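Local coordinates for MutT/nudix family protein (Enterococcus faecalis, PDB 2FML), which is of unknown function but, as a Nudix domain joined to an NrtR-like winged helix, probably binds nucleotide-derived ligands and perhaps DNA, at residues S39-M44 with P115-R120; L47-E52 with F224-G229; I61-H66 with T181-H186; N195-K200 with P205-V210. All blocks are in the same frame, centred on the assembly; numbering follows the deposited sequence.

Interaction 1 of 4, residues S39-M44 with P115-R120; sequences SLTVDM and PDRDPR. With GOL (glycerol), chain C.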
loop_
_atom_site.group_PDB
_atom_site.type_symbol
_atom_site.label_atom_id
_atom_site.label_comp_id
_atom_site.label_asym_id
_atom_site.label_seq_id
_atom_site.Cartn_x
_atom_site.Cartn_y
_atom_site.Cartn_z
ATOM N N SER A 39 3.621 -6.429 -16.784
ATOM C CA SER A 39 2.814 -5.251 -17.103
ATOM C C SER A 39 2.312 -4.679 -15.804
ATOM O O SER A 39 2.021 -5.399 -14.806
ATOM C CB SER A 39 1.669 -5.558 -18.068
ATOM O OG SER A 39 2.206 -6.116 -19.258
ATOM N N LEU A 40 2.260 -3.360 -15.773
ATOM C CA LEU A 40 1.836 -2.619 -14.599
ATOM C C LEU A 40 0.501 -1.937 -14.882
ATOM O O LEU A 40 0.364 -1.163 -15.825
ATOM C CB LEU A 40 2.873 -1.534 -14.214
ATOM C CG LEU A 40 2.566 -0.797 -12.838
ATOM C CD1 LEU A 40 2.776 -1.846 -11.764
ATOM C CD2 LEU A 40 3.526 0.355 -12.643
ATOM N N THR A 41 -0.487 -2.206 -14.031
ATOM C CA THR A 41 -1.771 -1.576 -14.206
ATOM C C THR A 41 -2.177 -0.911 -12.901
ATOM O O THR A 41 -1.453 -0.999 -11.874
ATOM C CB THR A 41 -2.897 -2.595 -14.614
ATOM O OG1 THR A 41 -2.982 -3.612 -13.634
ATOM C CG2 THR A 41 -2.665 -3.258 -15.944
ATOM N N VAL A 42 -3.279 -0.148 -13.004
ATOM C CA VAL A 42 -3.900 0.571 -11.905
ATOM C C VAL A 42 -5.382 0.224 -12.005
ATOM O O VAL A 42 -5.896 0.043 -13.095
ATOM C CB VAL A 42 -3.704 2.160 -11.995
ATOM C CG1 VAL A 42 -2.315 2.542 -11.642
ATOM C CG2 VAL A 42 -4.075 2.707 -13.393
ATOM N N ASP A 43 -6.061 0.180 -10.875
ATOM C CA ASP A 43 -7.488 -0.003 -10.843
ATOM C C ASP A 43 -8.007 0.941 -9.763
ATOM O O ASP A 43 -7.307 1.232 -8.738
ATOM C CB ASP A 43 -7.830 -1.464 -10.455
ATOM C CG ASP A 43 -7.726 -2.417 -11.647
ATOM O OD1 ASP A 43 -8.642 -2.386 -12.510
ATOM O OD2 ASP A 43 -6.712 -3.169 -11.750
HETATM N N MSE A 44 -9.245 1.387 -9.946
HETATM C CA MSE A 44 -9.781 2.444 -9.111
HETATM C C MSE A 44 -11.090 2.038 -8.496
HETATM O O MSE A 44 -11.996 1.611 -9.215
HETATM C CB MSE A 44 -9.924 3.700 -9.951
HETATM C CG MSE A 44 -10.702 4.801 -9.340
HETATM SE SE MSE A 44 -9.716 5.756 -7.882
HETATM C CE MSE A 44 -10.724 5.148 -6.615
ATOM N N PRO A 115 0.598 -14.268 -9.120
ATOM C CA PRO A 115 1.227 -14.501 -10.428
ATOM C C PRO A 115 0.271 -14.865 -11.566
ATOM O O PRO A 115 0.635 -14.733 -12.742
ATOM C CB PRO A 115 2.210 -15.657 -10.135
ATOM C CG PRO A 115 2.498 -15.574 -8.673
ATOM C CD PRO A 115 1.190 -15.107 -8.056
ATOM N N ASP A 116 -0.945 -15.302 -11.243
ATOM C CA ASP A 116 -1.919 -15.639 -12.264
ATOM C C ASP A 116 -3.234 -14.864 -12.168
ATOM O O ASP A 116 -4.270 -15.376 -12.662
ATOM C CB ASP A 116 -2.248 -17.142 -12.173
ATOM C CG ASP A 116 -2.756 -17.525 -10.771
ATOM O OD1 ASP A 116 -2.813 -16.617 -9.868
ATOM O OD2 ASP A 116 -3.071 -18.710 -10.561
ATOM N N ARG A 117 -3.217 -13.671 -11.556
ATOM C CA ARG A 117 -4.402 -12.850 -11.499
ATOM C C ARG A 117 -4.920 -12.349 -12.897
ATOM O O ARG A 117 -6.081 -12.017 -13.016
ATOM C CB ARG A 117 -4.159 -11.614 -10.571
ATOM C CG ARG A 117 -3.034 -10.662 -11.018
ATOM C CD ARG A 117 -2.932 -9.522 -10.032
ATOM N NE ARG A 117 -4.138 -8.729 -10.168
ATOM C CZ ARG A 117 -4.403 -7.932 -11.201
ATOM N NH1 ARG A 117 -3.507 -7.775 -12.187
ATOM N NH2 ARG A 117 -5.586 -7.335 -11.282
ATOM N N ASP A 118 -4.052 -12.285 -13.925
ATOM C CA ASP A 118 -4.484 -11.811 -15.265
ATOM C C ASP A 118 -4.161 -12.893 -16.288
ATOM O O ASP A 118 -3.021 -13.311 -16.379
ATOM C CB ASP A 118 -3.761 -10.460 -15.579
ATOM C CG ASP A 118 -4.368 -9.676 -16.747
ATOM O OD1 ASP A 118 -4.614 -10.215 -17.829
ATOM O OD2 ASP A 118 -4.565 -8.469 -16.602
ATOM N N PRO A 119 -5.149 -13.356 -17.092
ATOM C CA PRO A 119 -4.769 -14.378 -18.128
ATOM C C PRO A 119 -3.749 -13.896 -19.223
ATOM O O PRO A 119 -3.229 -14.736 -19.985
ATOM C CB PRO A 119 -6.098 -14.745 -18.771
ATOM C CG PRO A 119 -6.899 -13.606 -18.584
ATOM C CD PRO A 119 -6.564 -12.988 -17.216
ATOM N N ARG A 120 -3.446 -12.583 -19.291
ATOM C CA ARG A 120 -2.413 -12.075 -20.250
ATOM C C ARG A 120 -0.945 -12.426 -19.885
ATOM O O ARG A 120 -0.100 -12.431 -20.734
ATOM C CB ARG A 120 -2.559 -10.559 -20.467
ATOM C CG ARG A 120 -3.748 -10.218 -21.393
ATOM C CD ARG A 120 -4.156 -8.748 -21.307
ATOM N NE ARG A 120 -4.563 -8.370 -19.978
ATOM C CZ ARG A 120 -5.245 -7.263 -19.700
ATOM N NH1 ARG A 120 -5.540 -6.444 -20.664
ATOM N NH2 ARG A 120 -5.567 -6.963 -18.460
HETATM C C1 GOL C . -7.207 -4.173 -15.106
HETATM O O1 GOL C . -8.539 -3.688 -14.784
HETATM C C2 GOL C . -6.793 -5.493 -14.407
HETATM O O2 GOL C . -6.802 -5.397 -12.968
HETATM C C3 GOL C . -5.348 -5.700 -14.847
HETATM O O3 GOL C . -4.758 -6.950 -14.522
#

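Interaction 2 of 4, residues L47-E52 with F224-G229; sequences LCYNKE and FAKFLG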
loop_
_atom_site.group_PDB
_atom_site.type_symbol
_atom_site.label_atom_id
_atom_site.label_comp_id
_atom_site.label_asym_id
_atom_site.label_seq_id
_atom_site.Cartn_x
_atom_site.Cartn_y
_atom_site.Cartn_z
ATOM N N LEU A 47 -16.242 5.254 -4.665
ATOM C CA LEU A 47 -17.341 5.082 -3.750
ATOM C C LEU A 47 -18.015 6.417 -3.590
ATOM O O LEU A 47 -17.363 7.452 -3.425
ATOM C CB LEU A 47 -16.817 4.649 -2.389
ATOM C CG LEU A 47 -16.198 3.279 -2.281
ATOM C CD1 LEU A 47 -15.824 3.023 -0.832
ATOM C CD2 LEU A 47 -17.130 2.185 -2.861
ATOM N N CYS A 48 -19.341 6.393 -3.637
ATOM C CA CYS A 48 -20.120 7.584 -3.349
ATOM C C CYS A 48 -21.256 7.203 -2.396
ATOM O O CYS A 48 -21.415 6.032 -2.028
ATOM C CB CYS A 48 -20.622 8.227 -4.664
ATOM S SG CYS A 48 -21.886 7.320 -5.548
ATOM N N TYR A 49 -22.073 8.181 -2.030
ATOM C CA TYR A 49 -23.229 7.869 -1.245
ATOM C C TYR A 49 -24.405 8.742 -1.671
ATOM O O TYR A 49 -24.284 9.952 -1.664
ATOM C CB TYR A 49 -22.855 8.053 0.221
ATOM C CG TYR A 49 -23.984 8.013 1.226
ATOM C CD1 TYR A 49 -24.445 6.802 1.756
ATOM C CD2 TYR A 49 -24.536 9.210 1.706
ATOM C CE1 TYR A 49 -25.480 6.818 2.723
ATOM C CE2 TYR A 49 -25.537 9.222 2.642
ATOM C CZ TYR A 49 -26.028 8.037 3.133
ATOM O OH TYR A 49 -27.020 8.126 4.076
ATOM N N ASN A 50 -25.527 8.125 -2.066
ATOM C CA ASN A 50 -26.788 8.843 -2.259
ATOM C C ASN A 50 -27.580 9.096 -0.938
ATOM O O ASN A 50 -28.040 8.140 -0.348
ATOM C CB ASN A 50 -27.659 8.068 -3.268
ATOM C CG ASN A 50 -28.824 8.897 -3.789
ATOM O OD1 ASN A 50 -29.787 9.203 -3.061
ATOM N ND2 ASN A 50 -28.724 9.302 -5.046
ATOM N N LYS A 51 -27.764 10.349 -0.489
ATOM C CA LYS A 51 -28.434 10.636 0.818
ATOM C C LYS A 51 -29.917 10.304 0.863
ATOM O O LYS A 51 -30.428 9.835 1.878
ATOM C CB LYS A 51 -28.327 12.121 1.247
ATOM C CG LYS A 51 -26.921 12.658 1.526
ATOM C CD LYS A 51 -26.736 14.045 0.885
ATOM C CE LYS A 51 -27.464 15.157 1.634
ATOM N NZ LYS A 51 -26.588 15.904 2.600
ATOM N N GLU A 52 -30.627 10.615 -0.213
ATOM C CA GLU A 52 -32.072 10.449 -0.224
ATOM C C GLU A 52 -32.372 8.963 -0.128
ATOM O O GLU A 52 -33.227 8.545 0.653
ATOM C CB GLU A 52 -32.720 11.120 -1.460
ATOM C CG GLU A 52 -32.140 12.547 -1.816
ATOM C CD GLU A 52 -30.768 12.476 -2.596
ATOM O OE1 GLU A 52 -30.771 12.139 -3.818
ATOM O OE2 GLU A 52 -29.695 12.752 -1.991
ATOM N N PHE A 224 -21.548 5.556 8.424
ATOM C CA PHE A 224 -20.973 4.536 9.270
ATOM C C PHE A 224 -21.811 3.243 9.373
ATOM O O PHE A 224 -21.258 2.156 9.353
ATOM C CB PHE A 224 -20.741 5.091 10.666
ATOM C CG PHE A 224 -19.366 5.637 10.877
ATOM C CD1 PHE A 224 -18.886 6.700 10.088
ATOM C CD2 PHE A 224 -18.536 5.091 11.876
ATOM C CE1 PHE A 224 -17.601 7.210 10.282
ATOM C CE2 PHE A 224 -17.256 5.600 12.089
ATOM C CZ PHE A 224 -16.789 6.669 11.286
ATOM N N ALA A 225 -23.134 3.356 9.478
ATOM C CA ALA A 225 -23.970 2.160 9.592
ATOM C C ALA A 225 -24.017 1.361 8.263
ATOM O O ALA A 225 -24.092 0.128 8.297
ATOM C CB ALA A 225 -25.372 2.504 10.113
ATOM N N LYS A 226 -23.994 2.054 7.115
ATOM C CA LYS A 226 -23.925 1.369 5.796
ATOM C C LYS A 226 -22.644 0.498 5.673
ATOM O O LYS A 226 -22.680 -0.598 5.106
ATOM C CB LYS A 226 -24.024 2.324 4.560
ATOM C CG LYS A 226 -25.389 3.034 4.281
ATOM C CD LYS A 226 -26.604 2.354 4.893
ATOM C CE LYS A 226 -27.402 1.466 3.952
ATOM N NZ LYS A 226 -28.829 1.196 4.488
ATOM N N PHE A 227 -21.522 0.997 6.200
ATOM C CA PHE A 227 -20.290 0.188 6.275
ATOM C C PHE A 227 -20.314 -0.901 7.363
ATOM O O PHE A 227 -19.734 -1.980 7.173
ATOM C CB PHE A 227 -19.055 1.075 6.381
ATOM C CG PHE A 227 -18.711 1.752 5.093
ATOM C CD1 PHE A 227 -18.060 1.043 4.058
ATOM C CD2 PHE A 227 -19.047 3.074 4.893
ATOM C CE1 PHE A 227 -17.733 1.643 2.845
ATOM C CE2 PHE A 227 -18.708 3.701 3.716
ATOM C CZ PHE A 227 -18.070 2.992 2.662
ATOM N N LEU A 228 -20.997 -0.615 8.471
ATOM C CA LEU A 228 -21.113 -1.547 9.602
ATOM C C LEU A 228 -22.143 -2.608 9.317
ATOM O O LEU A 228 -22.016 -3.726 9.775
ATOM C CB LEU A 228 -21.406 -0.789 10.916
ATOM C CG LEU A 228 -20.166 -0.011 11.416
ATOM C CD1 LEU A 228 -20.461 1.024 12.491
ATOM C CD2 LEU A 228 -19.037 -0.938 11.860
ATOM N N GLY A 229 -23.152 -2.254 8.521
ATOM C CA GLY A 229 -24.225 -3.171 8.143
ATOM C C GLY A 229 -25.271 -3.236 9.231
ATOM O O GLY A 229 -25.944 -4.236 9.390
#

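Interaction 3 of 4, residues I61-H66 with T181-H186; sequences IQRKGH and TLAFDH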
loop_
_atom_site.group_PDB
_atom_site.type_symbol
_atom_site.label_atom_id
_atom_site.label_comp_id
_atom_site.label_asym_id
_atom_site.label_seq_id
_atom_site.Cartn_x
_atom_site.Cartn_y
_atom_site.Cartn_z
ATOM N N ILE A 61 -17.550 -0.994 -14.584
ATOM C CA ILE A 61 -17.708 -0.884 -16.022
ATOM C C ILE A 61 -17.907 -2.288 -16.514
ATOM O O ILE A 61 -17.413 -3.232 -15.896
ATOM C CB ILE A 61 -16.443 -0.324 -16.735
ATOM C CG1 ILE A 61 -15.226 -1.235 -16.428
ATOM C CG2 ILE A 61 -16.188 1.101 -16.346
ATOM C CD1 ILE A 61 -14.159 -1.306 -17.526
ATOM N N GLN A 62 -18.622 -2.419 -17.644
ATOM C CA GLN A 62 -18.704 -3.675 -18.380
ATOM C C GLN A 62 -17.645 -3.620 -19.457
ATOM O O GLN A 62 -17.683 -2.767 -20.349
ATOM C CB GLN A 62 -20.080 -3.929 -19.000
ATOM C CG GLN A 62 -20.119 -5.243 -19.738
ATOM C CD GLN A 62 -21.480 -5.618 -20.270
ATOM O OE1 GLN A 62 -21.933 -6.780 -20.134
ATOM N NE2 GLN A 62 -22.131 -4.673 -20.901
ATOM N N ARG A 63 -16.699 -4.550 -19.357
ATOM C CA ARG A 63 -15.570 -4.602 -20.290
ATOM C C ARG A 63 -16.041 -4.968 -21.672
ATOM O O ARG A 63 -16.843 -5.862 -21.847
ATOM C CB ARG A 63 -14.546 -5.609 -19.792
ATOM C CG ARG A 63 -14.016 -5.278 -18.335
ATOM C CD ARG A 63 -12.970 -6.307 -17.929
ATOM N NE ARG A 63 -12.027 -6.598 -19.011
ATOM C CZ ARG A 63 -10.928 -5.894 -19.290
ATOM N NH1 ARG A 63 -10.597 -4.807 -18.561
ATOM N NH2 ARG A 63 -10.170 -6.279 -20.325
ATOM N N LYS A 64 -15.544 -4.287 -22.676
ATOM C CA LYS A 64 -15.990 -4.636 -23.977
ATOM C C LYS A 64 -15.034 -5.574 -24.734
ATOM O O LYS A 64 -15.435 -6.240 -25.669
ATOM C CB LYS A 64 -16.379 -3.379 -24.753
ATOM C CG LYS A 64 -15.349 -2.677 -25.561
ATOM C CD LYS A 64 -16.120 -2.012 -26.786
ATOM C CE LYS A 64 -17.210 -0.973 -26.352
ATOM N NZ LYS A 64 -17.324 0.225 -27.301
ATOM N N GLY A 65 -13.794 -5.652 -24.261
ATOM C CA GLY A 65 -12.772 -6.470 -24.862
ATOM C C GLY A 65 -12.199 -7.463 -23.884
ATOM O O GLY A 65 -12.365 -7.321 -22.633
ATOM N N HIS A 66 -11.534 -8.468 -24.459
ATOM C CA HIS A 66 -10.851 -9.484 -23.707
ATOM C C HIS A 66 -9.622 -8.939 -22.964
ATOM O O HIS A 66 -9.051 -7.950 -23.370
ATOM C CB HIS A 66 -10.483 -10.643 -24.638
ATOM C CG HIS A 66 -11.552 -11.681 -24.746
ATOM N ND1 HIS A 66 -11.799 -12.390 -25.904
ATOM C CD2 HIS A 66 -12.437 -12.132 -23.833
ATOM C CE1 HIS A 66 -12.799 -13.223 -25.698
ATOM N NE2 HIS A 66 -13.223 -13.063 -24.457
ATOM N N THR A 181 -20.031 -12.482 -11.685
ATOM C CA THR A 181 -18.697 -12.610 -11.177
ATOM C C THR A 181 -17.837 -11.455 -11.744
ATOM O O THR A 181 -17.806 -11.219 -12.953
ATOM C CB THR A 181 -18.076 -14.034 -11.548
ATOM O OG1 THR A 181 -18.906 -15.115 -11.038
ATOM C CG2 THR A 181 -16.720 -14.212 -10.920
ATOM N N LEU A 182 -17.138 -10.738 -10.878
ATOM C CA LEU A 182 -16.232 -9.693 -11.318
ATOM C C LEU A 182 -15.067 -10.280 -12.100
ATOM O O LEU A 182 -14.551 -11.397 -11.748
ATOM C CB LEU A 182 -15.712 -8.907 -10.122
ATOM C CG LEU A 182 -16.755 -8.021 -9.436
ATOM C CD1 LEU A 182 -16.321 -7.630 -8.029
ATOM C CD2 LEU A 182 -16.998 -6.794 -10.284
ATOM N N ALA A 183 -14.677 -9.547 -13.147
ATOM C CA ALA A 183 -13.435 -9.783 -13.863
ATOM C C ALA A 183 -12.180 -9.866 -12.964
ATOM O O ALA A 183 -12.083 -9.233 -11.911
ATOM C CB ALA A 183 -13.239 -8.680 -14.954
ATOM N N PHE A 184 -11.187 -10.609 -13.435
ATOM C CA PHE A 184 -9.881 -10.651 -12.804
ATOM C C PHE A 184 -10.019 -11.061 -11.337
ATOM O O PHE A 184 -10.807 -11.977 -11.046
ATOM C CB PHE A 184 -9.122 -9.326 -12.967
ATOM C CG PHE A 184 -8.961 -8.877 -14.418
ATOM C CD1 PHE A 184 -8.025 -9.476 -15.237
ATOM C CD2 PHE A 184 -9.734 -7.827 -14.934
ATOM C CE1 PHE A 184 -7.864 -9.049 -16.578
ATOM C CE2 PHE A 184 -9.595 -7.390 -16.209
ATOM C CZ PHE A 184 -8.623 -8.009 -17.074
ATOM N N ASP A 185 -9.289 -10.362 -10.454
ATOM C CA ASP A 185 -9.340 -10.522 -9.007
ATOM C C ASP A 185 -10.007 -9.278 -8.404
ATOM O O ASP A 185 -9.804 -8.958 -7.258
ATOM C CB ASP A 185 -7.910 -10.694 -8.439
ATOM C CG ASP A 185 -6.993 -9.491 -8.744
ATOM O OD1 ASP A 185 -7.357 -8.644 -9.590
ATOM O OD2 ASP A 185 -5.899 -9.378 -8.139
ATOM N N HIS A 186 -10.869 -8.622 -9.171
ATOM C CA HIS A 186 -11.554 -7.389 -8.687
ATOM C C HIS A 186 -12.480 -7.574 -7.493
ATOM O O HIS A 186 -12.706 -6.645 -6.744
ATOM C CB HIS A 186 -12.274 -6.674 -9.824
ATOM C CG HIS A 186 -11.333 -6.122 -10.829
ATOM N ND1 HIS A 186 -11.739 -5.289 -11.852
ATOM C CD2 HIS A 186 -9.990 -6.267 -10.951
ATOM C CE1 HIS A 186 -10.681 -4.945 -12.563
ATOM N NE2 HIS A 186 -9.614 -5.528 -12.036
#

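Interaction 4 of 4, residues N195-K200 with P205-V210; sequences NRVVDK and PQVLQV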
loop_
_atom_site.group_PDB
_atom_site.type_symbol
_atom_site.label_atom_id
_atom_site.label_comp_id
_atom_site.label_asym_id
_atom_site.label_seq_id
_atom_site.Cartn_x
_atom_site.Cartn_y
_atom_site.Cartn_z
ATOM N N ASN A 195 -13.254 -3.256 3.483
ATOM C CA ASN A 195 -12.672 -3.553 4.802
ATOM C C ASN A 195 -11.696 -2.429 5.256
ATOM O O ASN A 195 -11.577 -2.156 6.449
ATOM C CB ASN A 195 -11.973 -4.931 4.743
ATOM C CG ASN A 195 -12.970 -6.064 4.771
ATOM O OD1 ASN A 195 -14.083 -5.870 5.260
ATOM N ND2 ASN A 195 -12.606 -7.239 4.259
ATOM N N ARG A 196 -11.021 -1.782 4.299
ATOM C CA ARG A 196 -10.092 -0.702 4.622
ATOM C C ARG A 196 -10.836 0.480 5.231
ATOM O O ARG A 196 -10.352 1.086 6.186
ATOM C CB ARG A 196 -9.267 -0.250 3.387
ATOM C CG ARG A 196 -8.373 1.018 3.628
ATOM C CD ARG A 196 -7.123 0.660 4.441
ATOM N NE ARG A 196 -6.641 -0.698 4.072
ATOM C CZ ARG A 196 -5.682 -0.979 3.211
ATOM N NH1 ARG A 196 -5.026 0.007 2.589
ATOM N NH2 ARG A 196 -5.365 -2.257 2.988
ATOM N N VAL A 197 -11.993 0.804 4.668
ATOM C CA VAL A 197 -12.878 1.854 5.210
ATOM C C VAL A 197 -13.414 1.528 6.654
ATOM O O VAL A 197 -13.253 2.340 7.586
ATOM C CB VAL A 197 -14.065 2.163 4.232
ATOM C CG1 VAL A 197 -15.033 3.200 4.854
ATOM C CG2 VAL A 197 -13.556 2.592 2.831
ATOM N N VAL A 198 -14.042 0.354 6.824
ATOM C CA VAL A 198 -14.363 -0.211 8.154
ATOM C C VAL A 198 -13.206 -0.132 9.168
ATOM O O VAL A 198 -13.433 0.280 10.309
ATOM C CB VAL A 198 -14.814 -1.691 8.068
ATOM C CG1 VAL A 198 -15.079 -2.206 9.466
ATOM C CG2 VAL A 198 -16.056 -1.846 7.165
ATOM N N ASP A 199 -11.981 -0.514 8.744
ATOM C CA ASP A 199 -10.759 -0.428 9.593
ATOM C C ASP A 199 -10.262 0.964 9.945
ATOM O O ASP A 199 -9.541 1.129 10.944
ATOM C CB ASP A 199 -9.559 -1.173 8.977
ATOM C CG ASP A 199 -9.774 -2.677 8.896
ATOM O OD1 ASP A 199 -10.739 -3.163 9.536
ATOM O OD2 ASP A 199 -9.000 -3.368 8.178
ATOM N N LYS A 200 -10.615 1.956 9.137
ATOM C CA LYS A 200 -9.976 3.265 9.229
ATOM C C LYS A 200 -10.928 4.313 9.768
ATOM O O LYS A 200 -10.490 5.218 10.493
ATOM C CB LYS A 200 -9.393 3.683 7.858
ATOM C CG LYS A 200 -7.982 4.175 7.919
ATOM C CD LYS A 200 -7.154 3.575 6.799
ATOM C CE LYS A 200 -5.704 3.396 7.264
ATOM N NZ LYS A 200 -4.945 2.353 6.481
ATOM N N PRO A 205 -11.730 9.340 9.699
ATOM C CA PRO A 205 -13.013 9.272 8.973
ATOM C C PRO A 205 -13.020 9.950 7.590
ATOM O O PRO A 205 -13.991 10.649 7.253
ATOM C CB PRO A 205 -14.007 9.949 9.955
ATOM C CG PRO A 205 -13.193 10.439 11.130
ATOM C CD PRO A 205 -11.760 10.406 10.731
ATOM N N GLN A 206 -11.979 9.711 6.788
ATOM C CA GLN A 206 -11.936 10.273 5.438
ATOM C C GLN A 206 -13.209 9.941 4.657
ATOM O O GLN A 206 -13.715 10.778 3.918
ATOM C CB GLN A 206 -10.712 9.801 4.655
ATOM C CG GLN A 206 -9.507 10.768 4.518
ATOM C CD GLN A 206 -8.463 10.213 3.459
ATOM O OE1 GLN A 206 -7.311 10.692 3.342
ATOM N NE2 GLN A 206 -8.889 9.207 2.706
ATOM N N VAL A 207 -13.728 8.733 4.847
ATOM C CA VAL A 207 -14.946 8.266 4.139
ATOM C C VAL A 207 -16.138 9.235 4.158
ATOM O O VAL A 207 -16.928 9.268 3.195
ATOM C CB VAL A 207 -15.428 6.858 4.613
ATOM C CG1 VAL A 207 -16.022 6.930 6.057
ATOM C CG2 VAL A 207 -16.454 6.260 3.599
ATOM N N LEU A 208 -16.241 10.040 5.228
ATOM C CA LEU A 208 -17.293 11.088 5.330
ATOM C C LEU A 208 -17.193 12.145 4.213
ATOM O O LEU A 208 -18.035 13.034 4.129
ATOM C CB LEU A 208 -17.270 11.760 6.718
ATOM C CG LEU A 208 -17.433 10.816 7.903
ATOM C CD1 LEU A 208 -17.413 11.593 9.166
ATOM C CD2 LEU A 208 -18.743 10.028 7.785
ATOM N N GLN A 209 -16.139 12.063 3.386
ATOM C CA GLN A 209 -16.025 12.833 2.133
ATOM C C GLN A 209 -17.202 12.587 1.182
ATOM O O GLN A 209 -17.649 13.515 0.522
ATOM C CB GLN A 209 -14.735 12.508 1.406
ATOM C CG GLN A 209 -13.526 13.296 1.826
ATOM C CD GLN A 209 -12.283 12.889 1.018
ATOM O OE1 GLN A 209 -12.391 12.219 0.007
ATOM N NE2 GLN A 209 -11.120 13.284 1.477
ATOM N N VAL A 210 -17.704 11.349 1.123
ATOM C CA VAL A 210 -18.885 11.026 0.296
ATOM C C VAL A 210 -20.151 11.890 0.619
ATOM O O VAL A 210 -21.125 11.910 -0.156
ATOM C CB VAL A 210 -19.299 9.508 0.355
ATOM C CG1 VAL A 210 -18.131 8.576 0.014
ATOM C CG2 VAL A 210 -19.891 9.179 1.641
#

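Interaction 1 of 4, residues S39-M44 with P115-R120
R117 and T41 approach each other without bonding: NH1 of R117 stops 4.4 Å from OG1 of T41, and its NH2 lies 4.3 Å from OD2 of D43, opposite charges just beyond a salt bridge. A glycerol, probably from the crystallisation liquor, fills the interval. Its O1 and O2 each donate to one carboxylate oxygen of D43, O2 reaching OD2 at 2.5 Å. R117 gives NH2 to the same O2 at 2.8 Å, NE2 of H186 reaches O2 too, and NH1 of R117 bonds O3, which passes its own hydrogen to OD2 of D118. Strand 39-50, part of the mixed sheet of the Nudix fold, thus faces the loop between strands 106-112 and 123-131 across a polar pocket, where the glycerol may mark a ligand site. Long and flexible, with a flat head carrying several N-H donors, R117 suits this span; its NE is held by a salt bridge to D185. D118 is positioned in turn by R120, which grips it side-on: NE meets OD1 at 2.8 Å and NH2 meets OD2 at 2.6 Å. The backbone N of R120 also binds OD1, closing an Asx turn. T41 spends its hydroxyl on T125 and meets glycerol C3 by packing, which suits a small side chain.

Interaction 2 of 4, residues L47-E52 with F224-G229
The seam between the Nudix sheet and the winged-helix region is closed here, where the end of strand 39-50 packs on helix 217-228 through L47 and Y49 on one side and F227 and K226 on the other. L47 and Y49 alternate with C48 along the strand, so both direct their side chains at the helix. The CD1 methyl of L47 meets CZ of F227 at 4.2 Å, coming in at the rim of the phenyl ring near its plane. The ring is packed by F194, V207 and L56, so an apolar side chain such as L47 fits at its rim. K226 behaves differently. Its aliphatic stem runs past the tyrosine ring at about a right angle, bending at chi2 (-22°) and chi3, so that a partly exposed lysine can offer a methylene, CG, to an aromatic neighbour while its ammonium end leads away from the strand. Y49 is amphipathic in the same sense: its OH bonds to D54, leaving the ring for packing. With CG anti to the backbone N (chi1 170°), the ring extends to the helix, and its CE1 lies 4.1 Å from CG of K226, at the ring edge.

Interaction 3 of 4, residues I61-H66 with T181-H186
NE of R63 gives its hydrogen to the backbone O of P67, and NH2 adds a weak bond to the O of G65, 3.4 Å away, so the guanidinium is tethered to the loop that follows its own strand while it receives F184 from across the contact. This joins the end of strand 55-63 in the Nudix sheet to a type II' turn, A183 to H186, that leads into helix 186-200. The turn is closed by the bond from H186 N to A183 O at 3.1 Å. F184 brings the rim of its ring over one face of the guanidinium, with the two planes 80° apart; CE2 stands 3.5 Å above the arginine plane, offset toward its rim. The geometry is edge-on for the phenyl, with NH1 near the plane of the ring rather than over its face, so it is not a cation-pi stack. Arginine suits the place because its flat head offers a broad surface to an aromatic edge while NE, and more weakly NH2, stay turned to carbonyls. R63 bends at chi3 (44°), which folds its head back towards G65 and P67. F184 also meets F68 edge-to-face. Beside it A183, small enough to sit against the arginine stem, places CB 3.8 Å from CD of R63.

Interaction 4 of 4, residues N195-K200 with P205-V210
V197 lays its CG1 methyl against the isopropyl group of V207, touching CG2 at 3.6 Å. A single branch of V197 therefore meets the whole branched head of its partner, and the two side chains cross at about a right angle. In V197 the contacting CG1 lies anti to the backbone N (chi1 176°). On the other side, V207 has CG2 anti to its own N; this turns CG2 toward V197 and leaves CG1 of V207 the more distant branch, 4.0 Å from CG1 of V197. The contact ties the last turns of helix 186-200 to a 3-10 segment running through V207 to V210, which precedes helix 217-228, with only four residues between the two segments. Short beta-branched side chains suit backbones this close, the CA atoms of V197 and V207 being 6.8 Å apart. F131 of the Nudix sheet and F227 of helix 217-228 both pack on the two valines, making the setting apolar. At the mouth of the connection K200 and P205 approach through their backbones: O of K200 lies 4.4 Å from N of P205. Within the 3-10 segment, V210 N donates to V207 O at 3.0 Å.

From the N terminus, strand 39-50 serves first interaction 1 and then, farther along, interaction 2; the centres of the two contacts lie about 29 Å apart. Interaction 1 closes a loop through residues 115-120; interaction 2 opens before that loop shuts and reaches residues 224-229, so the two cross. Interaction 3, from the neighbouring strand 55-63 to residues 181-186, also crosses interaction 1 but lies wholly within the span of interaction 2, as does the short-range interaction 4, which follows interactions 1 and 3 in series. Interactions 1 and 3 adjoin through R117 and D185 near the glycerol pocket and both touch the second subunit. Interactions 2 and 4 meet through F227 and V207, tying the Nudix sheet and helix 186-200 to the winged-helix region.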